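Long-range contacts in acyl-CoA dehydrogenase (PDB 3NF4), which probably catalyses the FAD-dependent alpha,beta-dehydrogenation of acyl-CoA thioesters, as other acyl-CoA dehydrogenases do: residues G253-A258 and L329-A334; Y80-E85 and A305-A310; K33-I38 and E50-Q55. All coordinates share one frame; numbering follows the deposited sequence.

Contact 1: G253-A258 and L329-A334; sequences GIAAVA and LTATDA
Ala331 of helix 321-346 packs against Ala255 and Ala258 of helix 247-274. Its CB sits against the backbone of the first helix, 3.5 Å from Ala255 O, with the Ala255 methyl alongside at 4.0 Å between the two CB atoms. One turn further on the roles are exchanged: Ala258 points at the second helix and sets its CB 3.5 Å from Ala331 O. With nothing larger than a methyl at these positions, the short axes come within 8.2 Å of each other, crossing at 27° and running in nearly the same direction. Such a course suits the first and third of the long helices 247-274, 289-315 and 321-346, which belong to the up-and-down helical bundle of the acyl-CoA dehydrogenase C-terminal domain. Helix 289-315, which comes between these two in sequence, touches this pair through Tyr307 on Ala255 and Ala303 on Ala331.

Packing slackens toward Ile254. Thr332 CG2 is 3.8 Å from Ala258 CB but 4.2 Å from Ile254 CG2, and Met367 touches both Ile254 and Thr332. The threonine methyl reaches these partners because it lies anti to its own carbonyl carbon, which leaves OG1 between the backbone N and C (chi1 62°). There the hydroxyl is hydrogen-bonded to Lys328 O and to Asn374 ND2. Beyond this, the outer face of helix 321-346 meets another chain, Thr330 packing on Thr302 of the second subunit.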
loop_
_atom_site.group_PDB
_atom_site.type_symbol
_atom_site.label_atom_id
_atom_site.label_comp_id
_atom_site.label_asym_id
_atom_site.label_seq_id
_atom_site.Cartn_x
_atom_site.Cartn_y
_atom_site.Cartn_z
ATOM N N GLY A 253 -10.575 -23.165 4.037
ATOM C CA GLY A 253 -11.367 -23.357 2.817
ATOM C C GLY A 253 -11.336 -22.135 1.892
ATOM O O GLY A 253 -10.872 -22.225 0.755
ATOM N N ILE A 254 -11.791 -20.984 2.389
ATOM C CA ILE A 254 -11.869 -19.752 1.602
ATOM C C ILE A 254 -10.497 -19.181 1.170
ATOM O O ILE A 254 -10.384 -18.620 0.063
ATOM C CB ILE A 254 -12.701 -18.670 2.350
ATOM C CG1 ILE A 254 -14.156 -19.132 2.475
ATOM C CG2 ILE A 254 -12.598 -17.294 1.671
ATOM C CD1 ILE A 254 -14.852 -19.585 1.179
ATOM N N ALA A 255 -9.479 -19.319 2.030
ATOM C CA ALA A 255 -8.105 -18.996 1.635
ATOM C C ALA A 255 -7.721 -19.782 0.391
ATOM O O ALA A 255 -7.146 -19.218 -0.521
ATOM C CB ALA A 255 -7.126 -19.269 2.761
ATOM N N ALA A 256 -8.088 -21.070 0.333
ATOM C CA ALA A 256 -7.764 -21.913 -0.840
ATOM C C ALA A 256 -8.549 -21.484 -2.077
ATOM O O ALA A 256 -7.981 -21.465 -3.181
ATOM C CB ALA A 256 -8.010 -23.390 -0.555
ATOM N N VAL A 257 -9.838 -21.148 -1.894
ATOM C CA VAL A 257 -10.678 -20.661 -2.992
ATOM C C VAL A 257 -10.143 -19.350 -3.578
ATOM O O VAL A 257 -10.118 -19.190 -4.793
ATOM C CB VAL A 257 -12.190 -20.516 -2.568
ATOM C CG1 VAL A 257 -13.007 -19.832 -3.653
ATOM C CG2 VAL A 257 -12.809 -21.928 -2.298
ATOM N N ALA A 258 -9.731 -18.405 -2.724
ATOM C CA ALA A 258 -9.267 -17.096 -3.209
ATOM C C ALA A 258 -7.953 -17.244 -3.967
ATOM O O ALA A 258 -7.731 -16.549 -4.968
ATOM C CB ALA A 258 -9.114 -16.078 -2.046
ATOM N N LEU A 329 -7.068 -13.606 5.497
ATOM C CA LEU A 329 -6.768 -12.187 5.233
ATOM C C LEU A 329 -5.801 -11.996 4.058
ATOM O O LEU A 329 -6.083 -11.225 3.124
ATOM C CB LEU A 329 -6.159 -11.522 6.469
ATOM C CG LEU A 329 -5.621 -10.097 6.263
ATOM C CD1 LEU A 329 -6.765 -9.111 6.189
ATOM C CD2 LEU A 329 -4.710 -9.694 7.381
ATOM N N THR A 330 -4.661 -12.686 4.119
ATOM C CA THR A 330 -3.594 -12.614 3.102
ATOM C C THR A 330 -4.104 -13.049 1.727
ATOM O O THR A 330 -3.967 -12.318 0.741
ATOM C CB THR A 330 -2.422 -13.535 3.575
ATOM O OG1 THR A 330 -1.772 -12.901 4.688
ATOM C CG2 THR A 330 -1.394 -13.829 2.477
ATOM N N ALA A 331 -4.720 -14.221 1.663
ATOM C CA ALA A 331 -5.188 -14.783 0.399
ATOM C C ALA A 331 -6.322 -13.988 -0.287
ATOM O O ALA A 331 -6.375 -13.927 -1.538
ATOM C CB ALA A 331 -5.594 -16.240 0.596
ATOM N N THR A 332 -7.204 -13.369 0.503
ATOM C CA THR A 332 -8.298 -12.571 -0.090
ATOM C C THR A 332 -7.852 -11.162 -0.457
ATOM O O THR A 332 -8.265 -10.627 -1.494
ATOM C CB THR A 332 -9.617 -12.567 0.777
ATOM O OG1 THR A 332 -9.386 -11.971 2.068
ATOM C CG2 THR A 332 -10.129 -13.978 0.966
ATOM N N ASP A 333 -6.996 -10.540 0.352
ATOM C CA ASP A 333 -6.367 -9.277 -0.101
ATOM C C ASP A 333 -5.602 -9.511 -1.454
ATOM O O ASP A 333 -5.666 -8.685 -2.363
ATOM C CB ASP A 333 -5.482 -8.624 0.977
ATOM C CG ASP A 333 -6.304 -7.776 2.030
ATOM O OD1 ASP A 333 -7.558 -7.607 1.916
ATOM O OD2 ASP A 333 -5.679 -7.265 3.012
ATOM N N ALA A 334 -4.925 -10.649 -1.597
ATOM C CA ALA A 334 -4.213 -10.972 -2.860
ATOM C C ALA A 334 -5.140 -11.165 -4.068
ATOM O O ALA A 334 -4.817 -10.685 -5.161
ATOM C CB ALA A 334 -3.286 -12.215 -2.695
#

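Contact 2: Y80-E85 and A305-A310; sequences YLQVLE and ATYLDA
Tyr307 reaches across from helix 289-315 to Glu85 on helix 77-88 and donates a hydrogen bond from its hydroxyl to the carboxylate, with OH 2.6 Å from Glu85 OE1. The oxygen lies in the plane of the ring, at its edge, and accepts through its anti lone pair, while the carboxylate plane stands perpendicular to the ring. Charge adds to the grip: OE1 also pairs with Arg13 and OE2 with Arg304, so that both oxygens of this buried acid are engaged and the negative charge is probably well stabilised.

Apolar contact is made along the CD1-CE1 side of the same ring. Leu81 CB lies 3.7 Å from Tyr307 CE1, and the leucine CD1 comes to 4.0 Å from the ring CD1, the two side chains running alongside each other but pointing opposite ways. Tyr307 CG takes the position between its backbone N and carbonyl carbon (chi1 81°), which directs the ring toward helix 77-88.

A mixed contact is made by Gln82. Its CG is 3.6 Å from Tyr307 OH, at the ring edge, and its NE2 lies 3.5 Å from Leu308 CD2. The amide's polar partners lie outside the two segments: NE2 bonds to Glu78 O and OE1 to Arg13.

The two short axes run antiparallel at 151° and stay 11.0 Å apart, so long side chains have to fill the gap. Helix 247-274 packs against both segments, with Leu252 touching Leu81 and Ala310, and Thr259 touching Glu85 and Tyr307; Ala327 of helix 321-346 also meets the tyrosine.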
loop_
_atom_site.group_PDB
_atom_site.type_symbol
_atom_site.label_atom_id
_atom_site.label_comp_id
_atom_site.label_asym_id
_atom_site.label_seq_id
_atom_site.Cartn_x
_atom_site.Cartn_y
_atom_site.Cartn_z
ATOM N N TYR A 80 -6.437 -31.999 0.592
ATOM C CA TYR A 80 -7.799 -31.485 0.378
ATOM C C TYR A 80 -7.832 -30.032 -0.138
ATOM O O TYR A 80 -8.496 -29.751 -1.141
ATOM C CB TYR A 80 -8.667 -31.644 1.640
ATOM C CG TYR A 80 -9.918 -30.805 1.659
ATOM C CD1 TYR A 80 -10.878 -30.932 0.660
ATOM C CD2 TYR A 80 -10.156 -29.887 2.692
ATOM C CE1 TYR A 80 -12.051 -30.161 0.679
ATOM C CE2 TYR A 80 -11.313 -29.110 2.720
ATOM C CZ TYR A 80 -12.264 -29.267 1.713
ATOM O OH TYR A 80 -13.418 -28.527 1.711
ATOM N N LEU A 81 -7.097 -29.131 0.521
ATOM C CA LEU A 81 -7.135 -27.708 0.179
ATOM C C LEU A 81 -6.639 -27.390 -1.231
ATOM O O LEU A 81 -7.160 -26.451 -1.876
ATOM C CB LEU A 81 -6.376 -26.861 1.212
ATOM C CG LEU A 81 -7.001 -26.778 2.612
ATOM C CD1 LEU A 81 -6.133 -26.002 3.586
ATOM C CD2 LEU A 81 -8.424 -26.194 2.545
ATOM N N GLN A 82 -5.652 -28.171 -1.703
ATOM C CA GLN A 82 -5.065 -27.982 -3.039
ATOM C C GLN A 82 -5.990 -28.537 -4.158
ATOM O O GLN A 82 -5.948 -28.074 -5.312
ATOM C CB GLN A 82 -3.610 -28.549 -3.115
ATOM C CG GLN A 82 -2.580 -27.879 -2.164
ATOM C CD GLN A 82 -1.099 -28.238 -2.441
ATOM O OE1 GLN A 82 -0.520 -27.858 -3.471
ATOM N NE2 GLN A 82 -0.478 -28.931 -1.498
ATOM N N VAL A 83 -6.832 -29.520 -3.821
ATOM C CA VAL A 83 -7.897 -29.963 -4.738
ATOM C C VAL A 83 -8.966 -28.867 -4.891
ATOM O O VAL A 83 -9.439 -28.566 -6.005
ATOM C CB VAL A 83 -8.595 -31.255 -4.253
ATOM C CG1 VAL A 83 -9.879 -31.505 -5.064
ATOM C CG2 VAL A 83 -7.651 -32.452 -4.320
ATOM N N LEU A 84 -9.340 -28.286 -3.754
ATOM C CA LEU A 84 -10.235 -27.135 -3.706
ATOM C C LEU A 84 -9.677 -25.966 -4.542
ATOM O O LEU A 84 -10.416 -25.301 -5.269
ATOM C CB LEU A 84 -10.454 -26.726 -2.248
ATOM C CG LEU A 84 -11.714 -25.915 -1.913
ATOM C CD1 LEU A 84 -13.004 -26.629 -2.425
ATOM C CD2 LEU A 84 -11.802 -25.627 -0.415
ATOM N N GLU A 85 -8.369 -25.745 -4.476
ATOM C CA GLU A 85 -7.739 -24.691 -5.272
ATOM C C GLU A 85 -7.878 -24.915 -6.800
ATOM O O GLU A 85 -8.125 -23.964 -7.561
ATOM C CB GLU A 85 -6.261 -24.520 -4.861
ATOM C CG GLU A 85 -5.655 -23.213 -5.314
ATOM C CD GLU A 85 -4.142 -23.231 -5.514
ATOM O OE1 GLU A 85 -3.346 -23.532 -4.591
ATOM O OE2 GLU A 85 -3.734 -22.856 -6.613
ATOM N N ALA A 305 1.598 -20.577 -0.137
ATOM C CA ALA A 305 2.478 -21.023 0.964
ATOM C C ALA A 305 1.923 -20.771 2.377
ATOM O O ALA A 305 2.103 -21.581 3.284
ATOM C CB ALA A 305 3.882 -20.407 0.832
ATOM N N THR A 306 1.260 -19.633 2.551
ATOM C CA THR A 306 0.614 -19.296 3.813
ATOM C C THR A 306 -0.546 -20.261 4.183
ATOM O O THR A 306 -0.606 -20.733 5.332
ATOM C CB THR A 306 0.183 -17.793 3.845
ATOM O OG1 THR A 306 1.311 -16.973 3.498
ATOM C CG2 THR A 306 -0.250 -17.425 5.214
ATOM N N TYR A 307 -1.424 -20.606 3.240
ATOM C CA TYR A 307 -2.516 -21.532 3.621
ATOM C C TYR A 307 -2.013 -22.960 3.918
ATOM O O TYR A 307 -2.554 -23.654 4.799
ATOM C CB TYR A 307 -3.788 -21.473 2.714
ATOM C CG TYR A 307 -3.765 -22.231 1.385
ATOM C CD1 TYR A 307 -3.858 -23.624 1.355
ATOM C CD2 TYR A 307 -3.710 -21.554 0.174
ATOM C CE1 TYR A 307 -3.833 -24.335 0.169
ATOM C CE2 TYR A 307 -3.704 -22.257 -1.058
ATOM C CZ TYR A 307 -3.757 -23.662 -1.045
ATOM O OH TYR A 307 -3.738 -24.433 -2.208
ATOM N N LEU A 308 -0.942 -23.355 3.233
ATOM C CA LEU A 308 -0.345 -24.669 3.418
ATOM C C LEU A 308 0.399 -24.812 4.732
ATOM O O LEU A 308 0.354 -25.884 5.341
ATOM C CB LEU A 308 0.566 -25.023 2.253
ATOM C CG LEU A 308 -0.095 -25.233 0.890
ATOM C CD1 LEU A 308 1.035 -25.388 -0.114
ATOM C CD2 LEU A 308 -1.021 -26.443 0.922
ATOM N N ASP A 309 1.075 -23.741 5.164
ATOM C CA ASP A 309 1.734 -23.729 6.463
ATOM C C ASP A 309 0.700 -23.989 7.585
ATOM O O ASP A 309 0.947 -24.818 8.480
ATOM C CB ASP A 309 2.484 -22.410 6.684
ATOM C CG ASP A 309 3.243 -22.370 8.006
ATOM O OD1 ASP A 309 2.596 -22.344 9.091
ATOM O OD2 ASP A 309 4.509 -22.329 7.976
ATOM N N ALA A 310 -0.435 -23.282 7.542
ATOM C CA ALA A 310 -1.528 -23.518 8.491
ATOM C C ALA A 310 -2.103 -24.942 8.399
ATOM O O ALA A 310 -2.380 -25.545 9.409
ATOM C CB ALA A 310 -2.627 -22.476 8.318
#

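Contact 3: K33-I38 and E50-Q55; sequences KVLDPI and EGVFEQ
Val34 and Val52 mark the nearest approach of the two backbones, with their CA atoms 7.1 Å apart. On the first side, helix 18-35 widens into a pi-type turn over residues 33-35; a little further on, Ile38, like Val34, points toward the second segment. On the second side the helix starts right after Gly51, its N-cap residue; the glycine takes a positive phi of 92°, and its carbonyl receives the first-turn bond from Gln55, with N to O at 3.2 Å.

Val52 carries the apolar part, with a different set of neighbours for each methyl. Its CG1, anti to the backbone N (chi1 165°), meets the tip of Leu35, 3.5 Å from CD2. Its other methyl, CG2, touches two partners from the first segment: Ile38 CD1 at 3.9 Å and Val34 CG1 at 4.1 Å. Further out, where Gln55 is exposed, the amide takes over. Val34 CG2 approaches it obliquely, 3.3 Å from Gln55 OE1, in van der Waals contact without a hydrogen bond.

Trp91 packs on both Leu35 and Ile38, and no other chain touches either segment. Between the segments runs the short helix 39-45, so the contact closes a local turn of the chain in the all-helical N-terminal domain of the acyl-CoA dehydrogenase fold, bringing the start of helix 52-57 back against residues 34-38.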
loop_
_atom_site.group_PDB
_atom_site.type_symbol
_atom_site.label_atom_id
_atom_site.label_comp_id
_atom_site.label_asym_id
_atom_site.label_seq_id
_atom_site.Cartn_x
_atom_site.Cartn_y
_atom_site.Cartn_z
ATOM N N LYS A 33 -13.405 -30.988 -17.967
ATOM C CA LYS A 33 -14.440 -31.658 -18.763
ATOM C C LYS A 33 -15.858 -31.237 -18.390
ATOM O O LYS A 33 -16.712 -31.085 -19.253
ATOM C CB LYS A 33 -14.319 -33.185 -18.650
ATOM C CG LYS A 33 -15.459 -33.939 -19.328
ATOM C CD LYS A 33 -15.238 -35.440 -19.367
ATOM C CE LYS A 33 -16.393 -36.099 -20.126
ATOM N NZ LYS A 33 -16.282 -37.586 -20.183
ATOM N N VAL A 34 -16.102 -31.068 -17.101
ATOM C CA VAL A 34 -17.440 -30.800 -16.608
ATOM C C VAL A 34 -17.707 -29.336 -16.290
ATOM O O VAL A 34 -18.756 -28.837 -16.666
ATOM C CB VAL A 34 -17.789 -31.737 -15.425
ATOM C CG1 VAL A 34 -18.997 -31.256 -14.642
ATOM C CG2 VAL A 34 -18.033 -33.148 -15.958
ATOM N N LEU A 35 -16.770 -28.650 -15.626
ATOM C CA LEU A 35 -16.967 -27.244 -15.202
ATOM C C LEU A 35 -16.622 -26.191 -16.253
ATOM O O LEU A 35 -17.435 -25.332 -16.534
ATOM C CB LEU A 35 -16.217 -26.941 -13.904
ATOM C CG LEU A 35 -16.399 -27.935 -12.753
ATOM C CD1 LEU A 35 -15.435 -27.616 -11.601
ATOM C CD2 LEU A 35 -17.856 -28.003 -12.296
ATOM N N ASP A 36 -15.423 -26.276 -16.834
ATOM C CA ASP A 36 -14.903 -25.269 -17.779
ATOM C C ASP A 36 -15.751 -24.934 -19.030
ATOM O O ASP A 36 -15.797 -23.771 -19.424
ATOM C CB ASP A 36 -13.474 -25.630 -18.200
ATOM C CG ASP A 36 -12.827 -24.559 -19.088
ATOM O OD1 ASP A 36 -12.476 -24.874 -20.241
ATOM O OD2 ASP A 36 -12.679 -23.389 -18.645
ATOM N N PRO A 37 -16.405 -25.938 -19.667
ATOM C CA PRO A 37 -17.094 -25.638 -20.928
ATOM C C PRO A 37 -18.451 -24.945 -20.789
ATOM O O PRO A 37 -18.958 -24.418 -21.782
ATOM C CB PRO A 37 -17.315 -27.024 -21.569
ATOM C CG PRO A 37 -16.530 -28.010 -20.745
ATOM C CD PRO A 37 -16.421 -27.383 -19.372
ATOM N N ILE A 38 -19.035 -24.971 -19.584
ATOM C CA ILE A 38 -20.366 -24.391 -19.295
ATOM C C ILE A 38 -20.361 -23.162 -18.349
ATOM O O ILE A 38 -21.402 -22.516 -18.171
ATOM C CB ILE A 38 -21.333 -25.460 -18.694
ATOM C CG1 ILE A 38 -20.728 -26.106 -17.430
ATOM C CG2 ILE A 38 -21.728 -26.525 -19.753
ATOM C CD1 ILE A 38 -21.675 -27.055 -16.681
ATOM N N GLU A 50 -27.402 -28.059 -13.151
ATOM C CA GLU A 50 -27.945 -29.385 -12.904
ATOM C C GLU A 50 -26.930 -30.457 -13.291
ATOM O O GLU A 50 -26.272 -30.354 -14.328
ATOM C CB GLU A 50 -29.232 -29.564 -13.702
ATOM C CG GLU A 50 -30.409 -30.078 -12.874
ATOM C CD GLU A 50 -30.840 -29.082 -11.792
ATOM O OE1 GLU A 50 -31.352 -27.979 -12.136
ATOM O OE2 GLU A 50 -30.669 -29.414 -10.593
ATOM N N GLY A 51 -26.781 -31.458 -12.430
ATOM C CA GLY A 51 -25.955 -32.632 -12.733
ATOM C C GLY A 51 -24.509 -32.549 -12.285
ATOM O O GLY A 51 -23.839 -33.580 -12.125
ATOM N N VAL A 52 -24.033 -31.318 -12.088
ATOM C CA VAL A 52 -22.641 -31.032 -11.757
ATOM C C VAL A 52 -22.187 -31.581 -10.383
ATOM O O VAL A 52 -21.172 -32.243 -10.300
ATOM C CB VAL A 52 -22.349 -29.515 -11.920
ATOM C CG1 VAL A 52 -21.050 -29.117 -11.240
ATOM C CG2 VAL A 52 -22.323 -29.142 -13.391
ATOM N N PHE A 53 -22.932 -31.303 -9.318
ATOM C CA PHE A 53 -22.571 -31.802 -7.981
ATOM C C PHE A 53 -22.698 -33.327 -7.851
ATOM O O PHE A 53 -22.010 -33.938 -7.027
ATOM C CB PHE A 53 -23.366 -31.098 -6.877
ATOM C CG PHE A 53 -22.973 -29.640 -6.670
ATOM C CD1 PHE A 53 -21.861 -29.306 -5.916
ATOM C CD2 PHE A 53 -23.730 -28.612 -7.231
ATOM C CE1 PHE A 53 -21.501 -27.995 -5.730
ATOM C CE2 PHE A 53 -23.372 -27.286 -7.061
ATOM C CZ PHE A 53 -22.254 -26.971 -6.304
ATOM N N GLU A 54 -23.583 -33.921 -8.661
ATOM C CA GLU A 54 -23.759 -35.372 -8.745
ATOM C C GLU A 54 -22.500 -36.043 -9.328
ATOM O O GLU A 54 -22.064 -37.082 -8.829
ATOM C CB GLU A 54 -25.028 -35.716 -9.555
ATOM N N GLN A 55 -21.911 -35.419 -10.355
ATOM C CA GLN A 55 -20.675 -35.897 -10.996
ATOM C C GLN A 55 -19.393 -35.774 -10.161
ATOM O O GLN A 55 -18.497 -36.621 -10.291
ATOM C CB GLN A 55 -20.459 -35.208 -12.351
ATOM C CG GLN A 55 -21.421 -35.656 -13.462
ATOM C CD GLN A 55 -20.992 -35.179 -14.837
ATOM O OE1 GLN A 55 -20.038 -35.704 -15.425
ATOM N NE2 GLN A 55 -21.692 -34.180 -15.358
#

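How the contacts relate
Contacts 1 and 2 are buried and touch each other, their centres 10 Å apart; contact 3 is partly exposed, its centre about 24 and 23 Å from theirs. Contact 1 stays within the C-terminal domain, contact 2 ties that domain to the N-terminal one, and contact 3 stays within the latter. Helix 289-315 belongs to contact 2 and also borders contact 1, and Ala256 of contact 1 packs on Leu81 of contact 2. The chemistry follows place: close-set helices meet through methyls and carbonyls in 253-258/329-334, the wider gap of 80-85/305-310 is bridged by a phenol and a charged network, and 33-38/50-55 relies on branched aliphatic groups with an outlying amide.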